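Local coordinates for protein putative TIM-barrel metal-dependent hydrolase (Mycobacterium avium subsp. paratuberculosis S397, PDB 4DZI) that probably hydrolyses a substrate not yet identified, using a two-metal centre in the TIM-barrel fold of the amidohydrolase family, at residues P98-R103 against S355-G360; Y17-S22 against N147-E152; G127-L132 against L193-P198; N328-P333 against L390-V395. All blocks are in the same frame, centred on the assembly; numbering follows the deposited sequence.

Contact 1 of 4, residues P98-R103 against S355-G360; sequences PEYQNR and SDWPHG. With CD (cadmium ion), chain P; CD (cadmium ion), chain Q.
Y100 has P358 over one face of its ring and W357 at its edge. CG of P358 stands 4.1 Å from the centroid of the Y100 ring, a CH-pi contact 23° off the ring normal, while CH2 of W357 lies near the plane of the phenol. The indole in turn receives CG of E99 at its own edge and has CB of P358 above its centre, an arrangement consistent with the cis peptide bond between W357 and P358. The proline thus lies over a face of each ring, by CG on Y100 and by CB on W357. The two aromatic rings form an offset edge-to-face pair, planes 72° apart, with the edge of Y100 turned to the face of W357. Y100 CE1 does most of the touching, 3.7 Å from W357 CH2 and 3.5 Å from P358 CB. CG of W357 is anti to its backbone N (chi1 -163°), which carries the far end of the indole to E99 and Y100. E99 offers its methylene, CG being 3.9 Å from W357 CH2, while OE2 is held by H97.

The same short loop carries metal ligands. D356 OD1 bridges the two cadmium ions, and H359 ND1 binds one of them at 2.3 Å; E293 and E361 share in the site. Within the loop S355 OG accepts from W357 N, an ST turn. W357 also packs on V109 and Q113 of helix 103-113, and P358 rests on H15 at the end of strand 9-15, so the contact seats the metal-binding loop between that helix and that strand.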
# COMPACT_ATOMS: atom_id res chain seq x y z
N PRO C 98 -23.97 -21.34 -22.40
CA PRO C 98 -23.59 -22.56 -21.74
C PRO C 98 -22.08 -22.71 -21.58
O PRO C 98 -21.66 -23.46 -20.72
CB PRO C 98 -24.12 -23.66 -22.70
CG PRO C 98 -24.29 -22.99 -24.00
CD PRO C 98 -24.72 -21.59 -23.65
N GLU C 99 -21.30 -22.01 -22.40
CA GLU C 99 -19.83 -22.11 -22.35
C GLU C 99 -19.28 -21.56 -21.03
O GLU C 99 -18.10 -21.80 -20.68
CB GLU C 99 -19.19 -21.39 -23.55
CG GLU C 99 -19.34 -19.86 -23.59
CD GLU C 99 -20.64 -19.37 -24.21
OE1 GLU C 99 -21.62 -20.14 -24.39
OE2 GLU C 99 -20.67 -18.17 -24.54
N TYR C 100 -20.13 -20.86 -20.27
CA TYR C 100 -19.64 -20.38 -18.94
C TYR C 100 -19.61 -21.49 -17.87
O TYR C 100 -18.95 -21.39 -16.84
CB TYR C 100 -20.53 -19.23 -18.43
CG TYR C 100 -20.54 -18.00 -19.29
CD1 TYR C 100 -19.62 -17.81 -20.34
CD2 TYR C 100 -21.44 -16.99 -19.03
CE1 TYR C 100 -19.66 -16.69 -21.14
CE2 TYR C 100 -21.46 -15.85 -19.80
CZ TYR C 100 -20.57 -15.69 -20.85
OH TYR C 100 -20.61 -14.55 -21.61
N GLN C 101 -20.39 -22.54 -18.07
CA GLN C 101 -20.52 -23.56 -17.07
C GLN C 101 -20.37 -24.99 -17.61
O GLN C 101 -20.36 -25.94 -16.83
CB GLN C 101 -21.86 -23.44 -16.34
CG GLN C 101 -22.12 -22.04 -15.80
CD GLN C 101 -23.32 -22.04 -14.86
OE1 GLN C 101 -24.43 -22.37 -15.29
NE2 GLN C 101 -23.13 -21.66 -13.60
N ASN C 102 -20.23 -25.12 -18.92
CA ASN C 102 -20.15 -26.45 -19.56
C ASN C 102 -18.89 -26.61 -20.40
O ASN C 102 -18.65 -25.80 -21.32
CB ASN C 102 -21.35 -26.61 -20.50
CG ASN C 102 -21.41 -27.99 -21.16
OD1 ASN C 102 -20.92 -28.19 -22.27
ND2 ASN C 102 -22.03 -28.94 -20.48
N ARG C 103 -18.11 -27.65 -20.12
CA ARG C 103 -16.79 -27.78 -20.71
C ARG C 103 -16.88 -27.98 -22.22
O ARG C 103 -16.19 -27.32 -22.99
CB ARG C 103 -16.02 -28.93 -20.05
CG ARG C 103 -14.52 -28.93 -20.37
CD ARG C 103 -13.87 -30.23 -19.94
NE ARG C 103 -12.41 -30.14 -20.02
CZ ARG C 103 -11.71 -30.34 -21.14
NH1 ARG C 103 -12.34 -30.64 -22.27
NH2 ARG C 103 -10.38 -30.22 -21.13
N SER C 355 -6.74 -12.75 -20.93
CA SER C 355 -7.84 -11.90 -21.36
C SER C 355 -8.89 -11.64 -20.27
O SER C 355 -9.62 -10.64 -20.35
CB SER C 355 -8.59 -12.57 -22.52
OG SER C 355 -9.20 -13.76 -22.04
N ASP C 356 -8.97 -12.53 -19.28
CA ASP C 356 -9.99 -12.48 -18.22
C ASP C 356 -11.37 -12.73 -18.78
O ASP C 356 -12.36 -12.33 -18.19
CB ASP C 356 -9.98 -11.13 -17.49
CG ASP C 356 -10.70 -11.17 -16.14
OD1 ASP C 356 -10.73 -12.20 -15.45
OD2 ASP C 356 -11.21 -10.10 -15.76
N TRP C 357 -11.43 -13.37 -19.94
CA TRP C 357 -12.76 -13.70 -20.48
C TRP C 357 -13.47 -14.76 -19.67
O TRP C 357 -12.86 -15.73 -19.22
CB TRP C 357 -12.52 -14.18 -21.93
CG TRP C 357 -13.78 -14.16 -22.75
CD1 TRP C 357 -14.28 -13.10 -23.50
CD2 TRP C 357 -14.76 -15.24 -22.93
NE1 TRP C 357 -15.47 -13.45 -24.12
CE2 TRP C 357 -15.82 -14.70 -23.79
CE3 TRP C 357 -14.88 -16.54 -22.45
CZ2 TRP C 357 -16.92 -15.47 -24.17
CZ3 TRP C 357 -15.98 -17.30 -22.85
CH2 TRP C 357 -16.99 -16.76 -23.68
N PRO C 358 -14.80 -14.63 -19.44
CA PRO C 358 -15.77 -13.71 -19.99
C PRO C 358 -16.13 -12.57 -19.04
O PRO C 358 -17.20 -12.01 -19.16
CB PRO C 358 -17.00 -14.59 -20.09
CG PRO C 358 -16.95 -15.41 -18.86
CD PRO C 358 -15.47 -15.73 -18.70
N HIS C 359 -15.25 -12.22 -18.09
CA HIS C 359 -15.66 -11.15 -17.15
C HIS C 359 -15.92 -9.81 -17.78
O HIS C 359 -15.37 -9.47 -18.81
CB HIS C 359 -14.57 -11.01 -16.07
CG HIS C 359 -14.59 -12.11 -15.03
ND1 HIS C 359 -13.71 -12.14 -13.96
CD2 HIS C 359 -15.43 -13.20 -14.87
CE1 HIS C 359 -13.99 -13.19 -13.20
NE2 HIS C 359 -15.05 -13.83 -13.73
N GLY C 360 -16.76 -8.99 -17.15
CA GLY C 360 -17.08 -7.71 -17.77
C GLY C 360 -15.88 -6.78 -17.92
O GLY C 360 -15.78 -6.00 -18.88
CD CD P . -11.97 -10.67 -13.61
CD CD Q . -9.22 -13.28 -14.07
O HOH W 1 -12.23 -11.20 -11.20

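Contact 2 of 4, residues Y17-S22 against N147-E152; sequences YEPLDS and NLWLDE
W149 is the single side chain from helix 136-153 that meets the loop 17-22, and its indole is packed closely by S22 and P19. CB of S22 sits over the face of the ring, 3.9 Å from the centroid of the six-membered ring and 19° off its normal, a CH-pi contact. P19 meets the indole obliquely from the same side as S22, its side chain pointing against that of W149: its CD is 3.3 Å from W149 CZ2 and its CG is 3.5 Å from W149 NE1. S22 O also packs at the root of the side chain, 3.3 Å from W149 CB. With CG anti to the backbone N (chi1 163°), the indole leaves the helix and reaches across to the turn.

Away from this close packing the fit slackens. E18 CG approaches W149 CH2 no closer than 4.1 Å, and its carboxylate is engaged by backbone N-H groups instead, OE1 by F124 and OE2 by T123 and G125, three bonds that should fix its rotation. On the more open side, D21 OD2 and E152 OE1 stay 6.9 Å apart; R25 makes a salt bridge to each, and this shared cation probably offsets their like charges.

The loop owes its shape to a type I beta turn from P19 to S22, in which S22 N bonds to P19 O. The arrangement places the segment that follows strand 9-15, the strand carrying metal ligands D13 and H15, against a long helix of the barrel, in keeping with the TIM-barrel architecture of amidohydrolases.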
# COMPACT_ATOMS: atom_id res chain seq x y z
N TYR C 17 -18.28 -19.64 -14.38
CA TYR C 17 -19.13 -19.14 -13.31
C TYR C 17 -19.60 -20.39 -12.57
O TYR C 17 -20.20 -21.32 -13.17
CB TYR C 17 -20.29 -18.35 -13.89
CG TYR C 17 -19.86 -17.00 -14.46
CD1 TYR C 17 -19.15 -16.10 -13.67
CD2 TYR C 17 -20.10 -16.65 -15.78
CE1 TYR C 17 -18.76 -14.85 -14.14
CE2 TYR C 17 -19.69 -15.42 -16.27
CZ TYR C 17 -19.01 -14.52 -15.46
OH TYR C 17 -18.65 -13.29 -15.95
N GLU C 18 -19.31 -20.47 -11.29
CA GLU C 18 -19.65 -21.69 -10.53
C GLU C 18 -21.14 -21.89 -10.42
O GLU C 18 -21.88 -20.96 -10.21
CB GLU C 18 -19.11 -21.62 -9.11
CG GLU C 18 -17.59 -21.58 -8.97
CD GLU C 18 -16.99 -20.18 -9.09
OE1 GLU C 18 -17.62 -19.21 -9.55
OE2 GLU C 18 -15.82 -20.04 -8.67
N PRO C 19 -21.57 -23.15 -10.50
CA PRO C 19 -22.96 -23.44 -10.11
C PRO C 19 -23.13 -23.30 -8.60
O PRO C 19 -22.15 -23.28 -7.84
CB PRO C 19 -23.12 -24.90 -10.54
CG PRO C 19 -21.74 -25.47 -10.40
CD PRO C 19 -20.83 -24.36 -10.90
N LEU C 20 -24.38 -23.18 -8.16
CA LEU C 20 -24.63 -22.95 -6.74
C LEU C 20 -24.05 -24.01 -5.81
O LEU C 20 -23.84 -23.73 -4.65
CB LEU C 20 -26.15 -22.83 -6.48
CG LEU C 20 -26.79 -21.57 -7.03
CD1 LEU C 20 -28.29 -21.65 -6.78
CD2 LEU C 20 -26.22 -20.29 -6.39
N ASP C 21 -23.80 -25.23 -6.29
CA ASP C 21 -23.27 -26.29 -5.43
C ASP C 21 -21.77 -26.54 -5.57
O ASP C 21 -21.23 -27.58 -5.12
CB ASP C 21 -24.06 -27.61 -5.66
CG ASP C 21 -23.81 -28.21 -7.04
OD1 ASP C 21 -23.21 -27.52 -7.89
OD2 ASP C 21 -24.22 -29.37 -7.27
N SER C 22 -21.05 -25.57 -6.13
CA SER C 22 -19.62 -25.79 -6.28
C SER C 22 -18.89 -26.07 -4.95
O SER C 22 -17.97 -26.86 -4.90
CB SER C 22 -18.94 -24.64 -7.04
OG SER C 22 -19.00 -23.42 -6.30
N ASN C 147 -12.40 -28.36 -5.05
CA ASN C 147 -11.47 -28.97 -5.97
C ASN C 147 -12.08 -30.24 -6.57
O ASN C 147 -11.87 -30.51 -7.74
CB ASN C 147 -10.18 -29.30 -5.24
CG ASN C 147 -9.35 -28.06 -4.93
OD1 ASN C 147 -9.59 -26.99 -5.48
ND2 ASN C 147 -8.34 -28.23 -4.08
N LEU C 148 -12.84 -30.99 -5.77
CA LEU C 148 -13.55 -32.17 -6.29
C LEU C 148 -14.58 -31.73 -7.34
O LEU C 148 -14.68 -32.33 -8.41
CB LEU C 148 -14.24 -32.94 -5.15
CG LEU C 148 -13.34 -33.72 -4.17
CD1 LEU C 148 -14.09 -34.22 -2.94
CD2 LEU C 148 -12.72 -34.89 -4.91
N TRP C 149 -15.36 -30.69 -7.02
CA TRP C 149 -16.30 -30.16 -7.97
C TRP C 149 -15.61 -29.73 -9.25
O TRP C 149 -16.09 -29.95 -10.37
CB TRP C 149 -17.10 -28.97 -7.35
CG TRP C 149 -17.73 -28.23 -8.50
CD1 TRP C 149 -18.87 -28.60 -9.20
CD2 TRP C 149 -17.17 -27.08 -9.24
NE1 TRP C 149 -19.08 -27.77 -10.25
CE2 TRP C 149 -18.09 -26.80 -10.31
CE3 TRP C 149 -16.04 -26.25 -9.06
CZ2 TRP C 149 -17.88 -25.77 -11.22
CZ3 TRP C 149 -15.85 -25.19 -9.98
CH2 TRP C 149 -16.75 -24.97 -11.04
N LEU C 150 -14.45 -29.07 -9.10
CA LEU C 150 -13.75 -28.49 -10.26
C LEU C 150 -13.25 -29.59 -11.19
O LEU C 150 -13.37 -29.49 -12.42
CB LEU C 150 -12.57 -27.66 -9.78
CG LEU C 150 -11.72 -26.99 -10.87
CD1 LEU C 150 -12.48 -25.94 -11.67
CD2 LEU C 150 -10.51 -26.35 -10.15
N ASP C 151 -12.72 -30.64 -10.60
CA ASP C 151 -12.17 -31.74 -11.40
C ASP C 151 -13.32 -32.48 -12.09
O ASP C 151 -13.17 -33.04 -13.18
CB ASP C 151 -11.39 -32.70 -10.51
CG ASP C 151 -10.45 -33.64 -11.31
OD1 ASP C 151 -9.98 -33.26 -12.41
OD2 ASP C 151 -10.15 -34.73 -10.80
N GLU C 152 -14.47 -32.51 -11.43
CA GLU C 152 -15.67 -33.09 -12.06
C GLU C 152 -16.24 -32.31 -13.25
O GLU C 152 -16.45 -32.88 -14.34
CB GLU C 152 -16.73 -33.31 -10.99
CG GLU C 152 -18.08 -33.80 -11.49
CD GLU C 152 -18.94 -34.25 -10.33
OE1 GLU C 152 -19.12 -33.46 -9.40
OE2 GLU C 152 -19.42 -35.40 -10.31

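Contact 3 of 4, residues G127-L132 against L193-P198; sequences GVEEAL and LVRPAP
E130 and R195 meet at an oblique angle, joined by a salt bridge whose hydrogen bond runs from R195 NH1 to E130 OE1 at 2.9 Å. The bond is fairly straight (163°). OE1 lies close to the guanidinium plane, at its edge, and is approached on the anti side of the carboxylate. E129 behaves differently, sliding past R195 in the opposite direction: its CB is 3.6 Å from R195 NE, and its OE1 packs on the aliphatic part, 3.6 Å from R195 CB. The guanidinium is thereby layered, with the backbone of E129 and E130 over one face and CB of A197, 3.6 Å above the plane, over the other. A bend at chi3 (58°) turns the end of the arginine into this slot.

Nearer the backbone of R195 a water links the segments, donating to E129 OE2 at 2.7 Å and accepting from R195 N. Second partners complete the network: D233 O accepts from R195 NH1, and K133 pairs with E130 OE2. P198 packs on W243 of the second subunit. Helix 128-131 is thus bridged to the loop that leaves strand 192-193, an ion-pair link among the loops following the strands of a TIM barrel.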
# COMPACT_ATOMS: atom_id res chain seq x y z
N GLY C 127 -13.60 -15.56 -3.33
CA GLY C 127 -14.05 -14.86 -2.10
C GLY C 127 -14.24 -15.75 -0.88
O GLY C 127 -14.50 -15.23 0.21
N VAL C 128 -14.18 -17.07 -1.06
CA VAL C 128 -14.60 -17.97 0.02
C VAL C 128 -13.60 -18.00 1.17
O VAL C 128 -13.99 -17.99 2.35
CB VAL C 128 -14.92 -19.37 -0.52
CG1 VAL C 128 -15.21 -20.34 0.63
CG2 VAL C 128 -16.13 -19.29 -1.46
N GLU C 129 -12.31 -18.04 0.86
CA GLU C 129 -11.32 -18.18 1.92
C GLU C 129 -11.33 -17.00 2.91
O GLU C 129 -11.15 -17.22 4.11
CB GLU C 129 -9.93 -18.37 1.36
CG GLU C 129 -9.80 -19.67 0.60
CD GLU C 129 -8.55 -19.67 -0.25
OE1 GLU C 129 -8.56 -19.16 -1.41
OE2 GLU C 129 -7.54 -20.18 0.28
N GLU C 130 -11.55 -15.78 2.44
CA GLU C 130 -11.59 -14.67 3.41
C GLU C 130 -12.76 -14.88 4.37
O GLU C 130 -12.63 -14.64 5.59
CB GLU C 130 -11.70 -13.32 2.69
CG GLU C 130 -11.84 -12.14 3.62
CD GLU C 130 -10.58 -11.80 4.37
OE1 GLU C 130 -9.52 -12.43 4.16
OE2 GLU C 130 -10.67 -10.85 5.21
N ALA C 131 -13.90 -15.36 3.82
CA ALA C 131 -15.12 -15.60 4.61
C ALA C 131 -14.89 -16.71 5.65
O ALA C 131 -15.57 -16.75 6.69
CB ALA C 131 -16.28 -15.97 3.71
N LEU C 132 -13.98 -17.63 5.35
CA LEU C 132 -13.73 -18.77 6.24
C LEU C 132 -12.43 -18.65 7.03
O LEU C 132 -11.96 -19.63 7.60
CB LEU C 132 -13.76 -20.10 5.45
CG LEU C 132 -15.15 -20.46 4.92
CD1 LEU C 132 -15.01 -21.68 4.02
CD2 LEU C 132 -16.11 -20.72 6.09
N LEU C 193 -3.81 -22.59 -7.35
CA LEU C 193 -3.99 -21.20 -6.89
C LEU C 193 -3.83 -21.13 -5.39
O LEU C 193 -4.48 -21.88 -4.66
CB LEU C 193 -5.41 -20.71 -7.23
CG LEU C 193 -5.70 -20.77 -8.72
CD1 LEU C 193 -7.12 -20.23 -8.92
CD2 LEU C 193 -4.70 -19.95 -9.53
N VAL C 194 -2.97 -20.24 -4.91
CA VAL C 194 -2.94 -19.93 -3.49
C VAL C 194 -3.38 -18.48 -3.40
O VAL C 194 -3.04 -17.68 -4.27
CB VAL C 194 -1.51 -20.10 -2.93
CG1 VAL C 194 -1.39 -19.53 -1.50
CG2 VAL C 194 -1.13 -21.59 -2.90
N ARG C 195 -4.18 -18.17 -2.39
CA ARG C 195 -4.73 -16.83 -2.31
C ARG C 195 -3.64 -15.78 -2.00
O ARG C 195 -2.83 -15.99 -1.10
CB ARG C 195 -5.83 -16.77 -1.27
CG ARG C 195 -6.57 -15.43 -1.27
CD ARG C 195 -7.81 -15.46 -0.38
NE ARG C 195 -7.44 -15.82 0.99
CZ ARG C 195 -7.73 -15.11 2.07
NH1 ARG C 195 -8.41 -13.96 1.98
NH2 ARG C 195 -7.36 -15.56 3.27
N PRO C 196 -3.63 -14.65 -2.71
CA PRO C 196 -2.61 -13.61 -2.43
C PRO C 196 -3.02 -12.81 -1.19
O PRO C 196 -3.55 -11.71 -1.30
CB PRO C 196 -2.62 -12.72 -3.68
CG PRO C 196 -3.99 -12.95 -4.29
CD PRO C 196 -4.35 -14.39 -3.97
N ALA C 197 -2.80 -13.40 -0.03
CA ALA C 197 -3.31 -12.83 1.22
C ALA C 197 -2.54 -13.50 2.34
O ALA C 197 -1.96 -14.58 2.16
CB ALA C 197 -4.81 -13.16 1.39
N PRO C 198 -2.57 -12.89 3.52
CA PRO C 198 -2.06 -13.58 4.71
C PRO C 198 -2.68 -14.96 4.87
O PRO C 198 -3.87 -15.16 4.58
CB PRO C 198 -2.51 -12.65 5.85
CG PRO C 198 -2.55 -11.29 5.21
CD PRO C 198 -3.13 -11.56 3.83
O HOH W 2 -4.99 -20.21 -0.59

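Contact 4 of 4, residues N328-P333 against L390-V395; sequences NVWIAP and LDLLGV
Apolar packing between W330 and L392 makes up most of this contact. The indole lies flat against the leucine: CB of L392 stands 3.9 Å from the centroid of the five-membered ring and only 5° off its normal, a CH-pi contact. From there the leucine runs along the ring toward the benzo half, where its CD1 reaches 3.6 Å from W330 CE3. With CG anti to the backbone N (chi1 166°), L392 can lay CB and CD1 along the same ring. The backbone adds to the layer, since L392 CA is 3.9 Å from both W330 CE2 and W330 CZ2.

Polar interaction across the contact passes through one water. It accepts from W330 NE1 at 3.0 Å and donates to D391 OD2 at 2.8 Å, satisfying the indole N-H at the rim of the packed face and joining it to the helix.

Charge enters from neighbouring residues. K350 makes a cation-pi contact with W330, and K288 NZ bonds to the carbonyl oxygens of L392 and G394, where the C-terminal end of helix 378-393 would favour a positive partner.

W330 belongs to strand 329-331, which pairs through its backbone with strand 289-292 in a parallel sheet. A strand side chain packed against a helix in this manner is the standard interface between the sheet of a beta/alpha barrel and its surrounding helical layer.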
# COMPACT_ATOMS: atom_id res chain seq x y z
N ASN C 328 11.81 -16.19 -11.07
CA ASN C 328 10.81 -17.15 -10.64
C ASN C 328 9.35 -16.76 -10.88
O ASN C 328 8.47 -17.56 -10.60
CB ASN C 328 10.99 -17.48 -9.17
CG ASN C 328 12.31 -18.18 -8.90
OD1 ASN C 328 13.38 -17.56 -8.97
ND2 ASN C 328 12.25 -19.48 -8.59
N VAL C 329 9.11 -15.53 -11.33
CA VAL C 329 7.74 -14.97 -11.35
C VAL C 329 7.37 -14.50 -12.76
O VAL C 329 8.07 -13.73 -13.41
CB VAL C 329 7.57 -13.81 -10.35
CG1 VAL C 329 6.13 -13.25 -10.34
CG2 VAL C 329 7.99 -14.26 -8.94
N TRP C 330 6.22 -14.99 -13.23
CA TRP C 330 5.62 -14.52 -14.44
C TRP C 330 4.45 -13.62 -14.10
O TRP C 330 3.78 -13.82 -13.10
CB TRP C 330 5.08 -15.74 -15.21
CG TRP C 330 6.09 -16.56 -15.98
CD1 TRP C 330 6.25 -16.63 -17.36
CD2 TRP C 330 7.06 -17.52 -15.44
NE1 TRP C 330 7.25 -17.51 -17.68
CE2 TRP C 330 7.76 -18.07 -16.58
CE3 TRP C 330 7.41 -17.93 -14.16
CZ2 TRP C 330 8.78 -19.02 -16.43
CZ3 TRP C 330 8.43 -18.87 -14.02
CH2 TRP C 330 9.09 -19.41 -15.13
N ILE C 331 4.18 -12.67 -14.97
CA ILE C 331 3.13 -11.68 -14.70
C ILE C 331 2.21 -11.48 -15.90
O ILE C 331 2.67 -11.16 -17.01
CB ILE C 331 3.77 -10.34 -14.35
CG1 ILE C 331 4.58 -10.48 -13.06
CG2 ILE C 331 2.68 -9.28 -14.18
CD1 ILE C 331 5.40 -9.25 -12.74
N ALA C 332 0.90 -11.66 -15.69
CA ALA C 332 -0.10 -11.23 -16.68
C ALA C 332 -0.46 -9.77 -16.39
O ALA C 332 -1.13 -9.50 -15.40
CB ALA C 332 -1.37 -12.09 -16.58
N PRO C 333 -0.03 -8.85 -17.24
CA PRO C 333 -0.31 -7.43 -16.96
C PRO C 333 -1.75 -7.03 -17.29
O PRO C 333 -2.51 -7.76 -17.96
CB PRO C 333 0.63 -6.71 -17.94
CG PRO C 333 0.65 -7.66 -19.15
CD PRO C 333 0.76 -9.02 -18.47
N LEU C 390 3.70 -21.54 -21.93
CA LEU C 390 4.16 -22.92 -22.00
C LEU C 390 5.45 -23.07 -21.19
O LEU C 390 5.63 -24.07 -20.48
CB LEU C 390 4.36 -23.34 -23.46
CG LEU C 390 3.02 -23.43 -24.20
CD1 LEU C 390 3.25 -23.53 -25.70
CD2 LEU C 390 2.24 -24.63 -23.69
N ASP C 391 6.30 -22.04 -21.20
CA ASP C 391 7.49 -22.04 -20.34
C ASP C 391 7.12 -22.11 -18.83
O ASP C 391 7.70 -22.86 -18.04
CB ASP C 391 8.27 -20.76 -20.55
CG ASP C 391 9.03 -20.69 -21.88
OD1 ASP C 391 9.12 -21.68 -22.64
OD2 ASP C 391 9.54 -19.60 -22.17
N LEU C 392 6.13 -21.29 -18.43
CA LEU C 392 5.64 -21.29 -17.07
C LEU C 392 5.18 -22.68 -16.60
O LEU C 392 5.51 -23.08 -15.49
CB LEU C 392 4.50 -20.27 -16.93
CG LEU C 392 3.67 -20.37 -15.66
CD1 LEU C 392 4.42 -19.93 -14.39
CD2 LEU C 392 2.42 -19.49 -15.88
N LEU C 393 4.43 -23.39 -17.45
CA LEU C 393 3.86 -24.65 -17.04
C LEU C 393 4.91 -25.75 -17.04
O LEU C 393 4.86 -26.67 -16.22
CB LEU C 393 2.77 -25.05 -18.04
CG LEU C 393 1.51 -24.18 -17.94
CD1 LEU C 393 0.54 -24.63 -19.01
CD2 LEU C 393 0.92 -24.33 -16.55
N GLY C 394 5.86 -25.61 -17.98
CA GLY C 394 6.84 -26.64 -18.23
C GLY C 394 8.05 -26.54 -17.30
O GLY C 394 8.22 -25.59 -16.52
N VAL C 395 8.89 -27.57 -17.37
CA VAL C 395 10.20 -27.57 -16.74
C VAL C 395 11.09 -28.18 -17.82
O VAL C 395 10.82 -29.30 -18.21
CB VAL C 395 10.23 -28.51 -15.50
CG1 VAL C 395 11.67 -28.73 -15.04
CG2 VAL C 395 9.38 -27.95 -14.37
O HOH W 3 9.04 -17.71 -20.11

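All four contacts are largely buried, yet their chemistry follows their place in the fold. Contacts 1 and 2 are direct neighbours, touching where Y100 O and Q101 NE2 probably hydrogen-bond to the backbone of Y17; both rest on aromatic packing by a tryptophan, but only contact 1 also carries metal ligands. Contact 3 relies on a salt bridge, joins a short helix to a loop, and is the one that reaches the second subunit through P198. Contact 4, on the other side of the chain's centre from contact 3, returns to tryptophan packing between strand and helix; a water bridges the segments in both. Helices 128-131 and 136-153, used by contacts 3 and 2, follow one another in the chain.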